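Local atomic coordinates of uncharacterized protein (PDB entry 4ZV9), a protein that is of unknown function but belongs to the dienelactone hydrolase family of alpha/beta-hydrolases and so probably hydrolyses ester or lactone bonds. Residues P22-G26 and V98-L103; V45-H49 and F107-I111; F173-D177 and N207-H211. One frame throughout, in Å; residues are numbered along the deposited sequence.

Overall arrangement
Interactions 1 and 2 hold successive parts of the same helix, 100-116. Interaction 1 fixes its first turn near the surface to the hairpin loop between strands 12-21 and 28-35, through a histidine ring, a water and a glycine. Interaction 2, about 13 Å away between centres, lies in the buried core, where the helix packs on strand 42-48 with valine, alanine and aromatic groups and no hydrogen bond across. Interaction 3 lies elsewhere, about 22 Å from interaction 2 between centres, beyond the ends of the parallel pair 169-174 and 198-203. It joins the loops that follow these strands, is partly buried, and centres on a direct hydrogen bond between a histidine and an aspartate.

Interaction 1: P22-G26 and V98-L103; sequences PNGHG and VDPTKL
Val-98 meets the His-25 imidazole just before helix 100-116 begins: its CG1 methyl lies 3.4 Å from CE1 of His-25, approaching the ring obliquely. That methyl points there because CG1 stands opposite the backbone N (chi1 179°), and a branched apolar residue suits this buried place.

Asp-99 works in two ways. Its amide N donates to a water 2.9 Å away, and the same water lies in the plane of the His-25 ring, 2.9 Å from its NE2, so the loop and the start of the helix are joined through solvent. Its carboxylate is the N-cap: OD2 of Asp-99 accepts from Lys-102 N at 2.9 Å, on its anti side, satisfying an amide of the first turn.

Lys-102 brings methylenes rather than charge. Its CB lies over one face of the His-25 imidazole, 3.9 Å from the ring centroid, a CH-pi contact. Beyond CG the chain runs extended past the Gly-24 carbonyl, with CD 3.8 Å from Gly-24 O, and its end leads away from the loop. The Lys-102 carbonyl O in turn sits 3.5 Å from CA of Gly-24, a place with little room for a side chain.

Leu-103 adds its amide N near CE1 of His-25, while its side chain starts away from the loop, is buried and touches Tyr-131.

Both nitrogens of His-25 have partners: ND1 is hydrogen-bonded to Asp-106, one turn further along the helix, and NE2 to the water. These bonds fix the ring's rotation, and the nearby carboxylate would probably favour a protonated ND1.

Interaction 2: V45-H49 and F107-I111; sequences VVVVH and FFAAI
The Phe-107 ring is wedged against Val-48 and His-49 at the end of strand 42-48. The CG1 methyl of Val-48 sits almost exactly over the centre of one ring face, 3.7 Å from the centroid and only 10° off the normal, a CH-pi contact that meets the ring squarely. His-49 comes at the ring's edge: its NE2 lies 3.5 Å from CZ of Phe-107, near the phenyl plane, while CZ points at the face of the imidazole. The pair is T-shaped, with planes 80° apart and centroids separated by 5.3 Å. What brings the imidazole here is its first torsion, chi1 57°, which puts CG between the backbone N and the carbonyl carbon.

One turn further along the helix, Ala-110 and Ile-111 face Val-46 of the strand. CG2 of Val-46 lies 4.2 Å from CB of Ala-110 and 4.0 Å from CG1 of Ile-111. The small alanine lets the helix backbone come close, so that the same CG2 reaches 3.8 Å from Ile-111 N.

Further out, the strand and the helix run nearly antiparallel, their axes 8.9 Å apart at closest approach. Val-46 and Val-48 point to this side of the sheet; Val-45 and Val-47 face helix 56-67 on the other, the layering of an alpha/beta-hydrolase. Val-135 of helix 132-142 touches both Val-48 and Phe-107, and Ile-126 of the neighbouring strand touches Val-48 and Ile-111. His-49 is held by a hydrogen bond between NE2 and the amide of Gly-77.

No hydrogen bond crosses the contact. Cohesion therefore comes from close apolar and aromatic packing, while the polar NE2 of the buried histidine is satisfied from outside it.

Interaction 3: F173-D177 and N207-H211; sequences FAELD and NHGFH
Asp-177 and His-208 meet on loops after strands 169-174 and 198-203, where alpha/beta-hydrolases carry the acid and histidine of their catalytic triad. An equivalent role is probable, with Cys-130, seen here as a hydroxyethylthio derivative, the likely nucleophile as in dienelactone hydrolases.

One hydrogen bond crosses the contact. ND1 of His-208 donates to OD2 of Asp-177 at 2.8 Å and 161°, with the oxygen almost in the imidazole plane. The carboxylate plane is turned 83° to the ring, and the donor meets OD2 from above the carboxylate, 49° out of its plane.

Turns set these residues in place. A type I turn from Ala-174 to Asp-177 closes by Asp-177 N to Ala-174 O, 3.1 Å. The type II turn from Asn-207 to Phe-210 has Gly-209 in its third position, where the positive phi suits glycine. Asn-207 bends back on its own chain: its OD1 accepts from His-208 N at 2.9 Å, in the carbonyl plane, steadying the backbone that carries the histidine.

Van der Waals contacts complete the join. CB of Leu-176 sits over the face of the Asn-207 amide, 3.7 Å from its CG and ND2. Small Ala-174 fits between the Asn-207 backbone and Phe-210: its CB lies at the phenyl edge, 3.9 Å from CD2 of Phe-210. Only 3.2 Å separates CB of Ala-174 from C of Asn-207.

Interaction 1: P22-G26 and V98-L103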
# COMPACT_ATOMS: atom_id res chain seq x y z
N PRO A 22 -8.49 -17.54 1.30
CA PRO A 22 -8.46 -19.00 1.05
C PRO A 22 -7.18 -19.53 0.42
O PRO A 22 -6.86 -20.70 0.61
CB PRO A 22 -9.68 -19.24 0.14
CG PRO A 22 -10.03 -17.92 -0.43
CD PRO A 22 -9.54 -16.87 0.51
N ASN A 23 -6.45 -18.69 -0.31
CA ASN A 23 -5.19 -19.10 -0.93
C ASN A 23 -3.98 -18.53 -0.20
O ASN A 23 -2.86 -18.63 -0.66
CB ASN A 23 -5.18 -18.63 -2.38
CG ASN A 23 -6.36 -19.15 -3.15
OD1 ASN A 23 -7.13 -18.38 -3.70
ND2 ASN A 23 -6.55 -20.46 -3.14
N GLY A 24 -4.23 -17.95 0.97
CA GLY A 24 -3.18 -17.40 1.80
C GLY A 24 -3.23 -18.06 3.16
O GLY A 24 -3.17 -19.29 3.26
N HIS A 25 -3.41 -17.27 4.21
CA HIS A 25 -3.38 -17.82 5.57
C HIS A 25 -4.75 -18.01 6.21
O HIS A 25 -4.86 -18.07 7.43
CB HIS A 25 -2.47 -16.95 6.44
CG HIS A 25 -1.04 -17.00 6.01
ND1 HIS A 25 -0.45 -16.00 5.25
CD2 HIS A 25 -0.08 -17.94 6.18
CE1 HIS A 25 0.80 -16.32 4.99
NE2 HIS A 25 1.06 -17.49 5.56
N GLY A 26 -5.80 -18.15 5.40
CA GLY A 26 -7.14 -18.39 5.92
C GLY A 26 -7.83 -17.13 6.44
O GLY A 26 -8.13 -16.24 5.67
N VAL A 98 7.54 -16.38 6.73
CA VAL A 98 6.21 -16.55 6.17
C VAL A 98 6.33 -16.91 4.69
O VAL A 98 7.14 -16.34 3.97
CB VAL A 98 5.36 -15.26 6.34
CG1 VAL A 98 3.97 -15.43 5.73
CG2 VAL A 98 5.21 -14.89 7.81
N ASP A 99 5.52 -17.87 4.24
CA ASP A 99 5.55 -18.27 2.83
C ASP A 99 5.23 -17.05 1.95
O ASP A 99 4.19 -16.44 2.11
CB ASP A 99 4.54 -19.37 2.54
CG ASP A 99 4.53 -19.74 1.08
OD1 ASP A 99 5.48 -20.42 0.63
OD2 ASP A 99 3.57 -19.35 0.37
N PRO A 100 6.15 -16.69 1.03
CA PRO A 100 5.93 -15.50 0.21
C PRO A 100 4.65 -15.47 -0.62
O PRO A 100 3.99 -14.44 -0.68
CB PRO A 100 7.15 -15.47 -0.70
CG PRO A 100 8.20 -16.22 0.03
CD PRO A 100 7.47 -17.30 0.78
N THR A 101 4.29 -16.59 -1.23
CA THR A 101 3.09 -16.65 -2.07
C THR A 101 1.83 -16.45 -1.23
O THR A 101 0.93 -15.72 -1.64
CB THR A 101 3.00 -17.99 -2.84
OG1 THR A 101 4.20 -18.15 -3.62
CG2 THR A 101 1.79 -18.02 -3.78
N LYS A 102 1.76 -17.12 -0.08
CA LYS A 102 0.58 -17.00 0.78
C LYS A 102 0.45 -15.60 1.34
O LYS A 102 -0.65 -15.06 1.43
CB LYS A 102 0.61 -18.02 1.91
CG LYS A 102 0.36 -19.44 1.45
CD LYS A 102 0.40 -20.40 2.62
CE LYS A 102 0.21 -21.82 2.12
NZ LYS A 102 0.13 -22.75 3.28
N LEU A 103 1.59 -15.00 1.68
CA LEU A 103 1.61 -13.63 2.18
C LEU A 103 1.06 -12.65 1.13
O LEU A 103 0.20 -11.82 1.42
CB LEU A 103 3.02 -13.23 2.60
CG LEU A 103 3.18 -11.80 3.12
CD1 LEU A 103 2.29 -11.53 4.32
CD2 LEU A 103 4.64 -11.58 3.48
O HOH W 1 3.51 -19.08 5.88

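Interaction 2: V45-H49 and F107-I111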
# COMPACT_ATOMS: atom_id res chain seq x y z
N VAL A 45 -9.09 1.65 -0.13
CA VAL A 45 -7.67 1.55 -0.41
C VAL A 45 -7.08 0.49 0.47
O VAL A 45 -7.30 0.49 1.70
CB VAL A 45 -6.95 2.87 -0.13
CG1 VAL A 45 -5.45 2.71 -0.33
CG2 VAL A 45 -7.50 3.98 -1.02
N VAL A 46 -6.36 -0.45 -0.14
CA VAL A 46 -5.62 -1.45 0.63
C VAL A 46 -4.23 -0.84 0.86
O VAL A 46 -3.60 -0.35 -0.07
CB VAL A 46 -5.53 -2.80 -0.11
CG1 VAL A 46 -4.55 -3.74 0.58
CG2 VAL A 46 -6.91 -3.43 -0.19
N VAL A 47 -3.76 -0.88 2.10
CA VAL A 47 -2.46 -0.36 2.46
C VAL A 47 -1.55 -1.52 2.85
O VAL A 47 -1.85 -2.26 3.79
CB VAL A 47 -2.58 0.63 3.63
CG1 VAL A 47 -1.20 1.14 4.05
CG2 VAL A 47 -3.48 1.78 3.25
N VAL A 48 -0.45 -1.69 2.13
CA VAL A 48 0.45 -2.81 2.36
C VAL A 48 1.70 -2.36 3.10
O VAL A 48 2.41 -1.44 2.67
CB VAL A 48 0.88 -3.47 1.04
CG1 VAL A 48 1.68 -4.73 1.33
CG2 VAL A 48 -0.32 -3.77 0.17
N HIS A 49 2.00 -3.05 4.19
CA HIS A 49 3.16 -2.70 5.02
C HIS A 49 4.51 -3.03 4.38
O HIS A 49 4.59 -3.49 3.23
CB HIS A 49 3.05 -3.36 6.41
CG HIS A 49 2.91 -4.86 6.39
ND1 HIS A 49 3.92 -5.70 5.98
CD2 HIS A 49 1.91 -5.67 6.82
CE1 HIS A 49 3.54 -6.96 6.13
NE2 HIS A 49 2.32 -6.97 6.64
N PHE A 107 -2.77 -10.13 0.73
CA PHE A 107 -3.01 -8.76 0.28
C PHE A 107 -3.95 -8.71 -0.92
O PHE A 107 -4.80 -7.83 -1.01
CB PHE A 107 -1.69 -8.01 0.03
CG PHE A 107 -0.88 -7.84 1.28
CD1 PHE A 107 -1.26 -6.93 2.24
CD2 PHE A 107 0.25 -8.62 1.51
CE1 PHE A 107 -0.55 -6.80 3.41
CE2 PHE A 107 0.96 -8.50 2.68
CZ PHE A 107 0.57 -7.58 3.63
N PHE A 108 -3.82 -9.69 -1.82
CA PHE A 108 -4.73 -9.82 -2.95
C PHE A 108 -6.15 -10.08 -2.43
O PHE A 108 -7.11 -9.47 -2.91
CB PHE A 108 -4.27 -10.95 -3.88
CG PHE A 108 -3.07 -10.60 -4.75
CD1 PHE A 108 -2.35 -9.43 -4.57
CD2 PHE A 108 -2.60 -11.52 -5.67
CE1 PHE A 108 -1.23 -9.14 -5.35
CE2 PHE A 108 -1.49 -11.24 -6.47
CZ PHE A 108 -0.80 -10.05 -6.29
N ALA A 109 -6.27 -10.94 -1.42
CA ALA A 109 -7.57 -11.25 -0.82
C ALA A 109 -8.19 -10.00 -0.15
O ALA A 109 -9.40 -9.85 -0.13
CB ALA A 109 -7.43 -12.37 0.19
N ALA A 110 -7.35 -9.12 0.38
CA ALA A 110 -7.83 -7.88 0.98
C ALA A 110 -8.45 -6.97 -0.11
O ALA A 110 -9.49 -6.33 0.14
CB ALA A 110 -6.71 -7.15 1.68
N ILE A 111 -7.86 -6.96 -1.29
CA ILE A 111 -8.43 -6.21 -2.41
C ILE A 111 -9.84 -6.74 -2.71
O ILE A 111 -10.81 -5.98 -2.85
CB ILE A 111 -7.57 -6.31 -3.69
CG1 ILE A 111 -6.24 -5.60 -3.48
CG2 ILE A 111 -8.31 -5.69 -4.89
CD1 ILE A 111 -5.21 -5.86 -4.58

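Interaction 3: F173-D177 and N207-H211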
# COMPACT_ATOMS: atom_id res chain seq x y z
N PHE A 173 10.05 7.06 -6.18
CA PHE A 173 11.39 6.49 -6.01
C PHE A 173 12.31 7.46 -5.28
O PHE A 173 12.18 8.67 -5.44
CB PHE A 173 12.01 6.17 -7.37
CG PHE A 173 11.27 5.14 -8.16
CD1 PHE A 173 11.24 3.81 -7.75
CD2 PHE A 173 10.65 5.48 -9.35
CE1 PHE A 173 10.58 2.85 -8.49
CE2 PHE A 173 10.00 4.51 -10.11
CZ PHE A 173 9.97 3.20 -9.68
N ALA A 174 13.22 6.92 -4.49
CA ALA A 174 14.22 7.73 -3.80
C ALA A 174 15.50 7.71 -4.63
O ALA A 174 15.94 6.64 -5.06
CB ALA A 174 14.48 7.17 -2.42
N GLU A 175 16.10 8.87 -4.85
CA GLU A 175 17.33 8.97 -5.67
C GLU A 175 18.45 8.03 -5.23
O GLU A 175 19.09 7.38 -6.06
CB GLU A 175 17.88 10.39 -5.66
CG GLU A 175 19.07 10.56 -6.60
CD GLU A 175 19.77 11.90 -6.48
OE1 GLU A 175 19.47 12.69 -5.56
OE2 GLU A 175 20.66 12.15 -7.31
N LEU A 176 18.68 7.94 -3.92
CA LEU A 176 19.77 7.12 -3.40
C LEU A 176 19.49 5.61 -3.33
O LEU A 176 20.39 4.82 -3.07
CB LEU A 176 20.18 7.64 -2.01
CG LEU A 176 20.57 9.12 -1.91
CD1 LEU A 176 20.86 9.51 -0.47
CD2 LEU A 176 21.76 9.44 -2.79
N ASP A 177 18.25 5.21 -3.59
CA ASP A 177 17.82 3.80 -3.52
C ASP A 177 18.19 3.04 -4.80
O ASP A 177 17.31 2.62 -5.57
CB ASP A 177 16.31 3.77 -3.27
CG ASP A 177 15.75 2.38 -3.01
OD1 ASP A 177 16.52 1.46 -2.69
OD2 ASP A 177 14.52 2.21 -3.09
N ASN A 207 16.70 8.63 0.51
CA ASN A 207 16.83 7.20 0.33
C ASN A 207 15.50 6.50 0.56
O ASN A 207 14.50 7.10 0.93
CB ASN A 207 17.87 6.67 1.32
CG ASN A 207 18.76 5.60 0.72
OD1 ASN A 207 18.32 4.79 -0.11
ND2 ASN A 207 20.03 5.62 1.09
N HIS A 208 15.49 5.21 0.29
CA HIS A 208 14.36 4.34 0.56
C HIS A 208 13.88 4.58 1.97
O HIS A 208 14.69 4.82 2.87
CB HIS A 208 15.02 2.97 0.47
CG HIS A 208 14.12 1.78 0.49
ND1 HIS A 208 13.80 1.04 -0.64
CD2 HIS A 208 13.58 1.11 1.53
CE1 HIS A 208 13.05 0.02 -0.29
NE2 HIS A 208 12.89 0.04 1.02
N GLY A 209 12.56 4.51 2.18
CA GLY A 209 11.97 4.70 3.50
C GLY A 209 11.75 6.16 3.88
O GLY A 209 11.44 6.45 5.04
N PHE A 210 11.85 7.08 2.92
CA PHE A 210 11.75 8.52 3.26
C PHE A 210 10.39 8.96 3.79
O PHE A 210 10.30 10.00 4.44
CB PHE A 210 12.21 9.46 2.10
CG PHE A 210 11.31 9.43 0.89
CD1 PHE A 210 10.11 10.12 0.88
CD2 PHE A 210 11.70 8.76 -0.25
CE1 PHE A 210 9.29 10.11 -0.24
CE2 PHE A 210 10.89 8.76 -1.38
CZ PHE A 210 9.68 9.43 -1.37
N HIS A 211 9.35 8.19 3.51
CA HIS A 211 8.02 8.50 4.05
C HIS A 211 7.85 7.96 5.47
O HIS A 211 6.92 8.39 6.18
CB HIS A 211 6.95 7.90 3.15
CG HIS A 211 5.56 8.30 3.52
ND1 HIS A 211 4.75 7.51 4.31
CD2 HIS A 211 4.85 9.42 3.24
CE1 HIS A 211 3.59 8.13 4.49
NE2 HIS A 211 3.63 9.28 3.85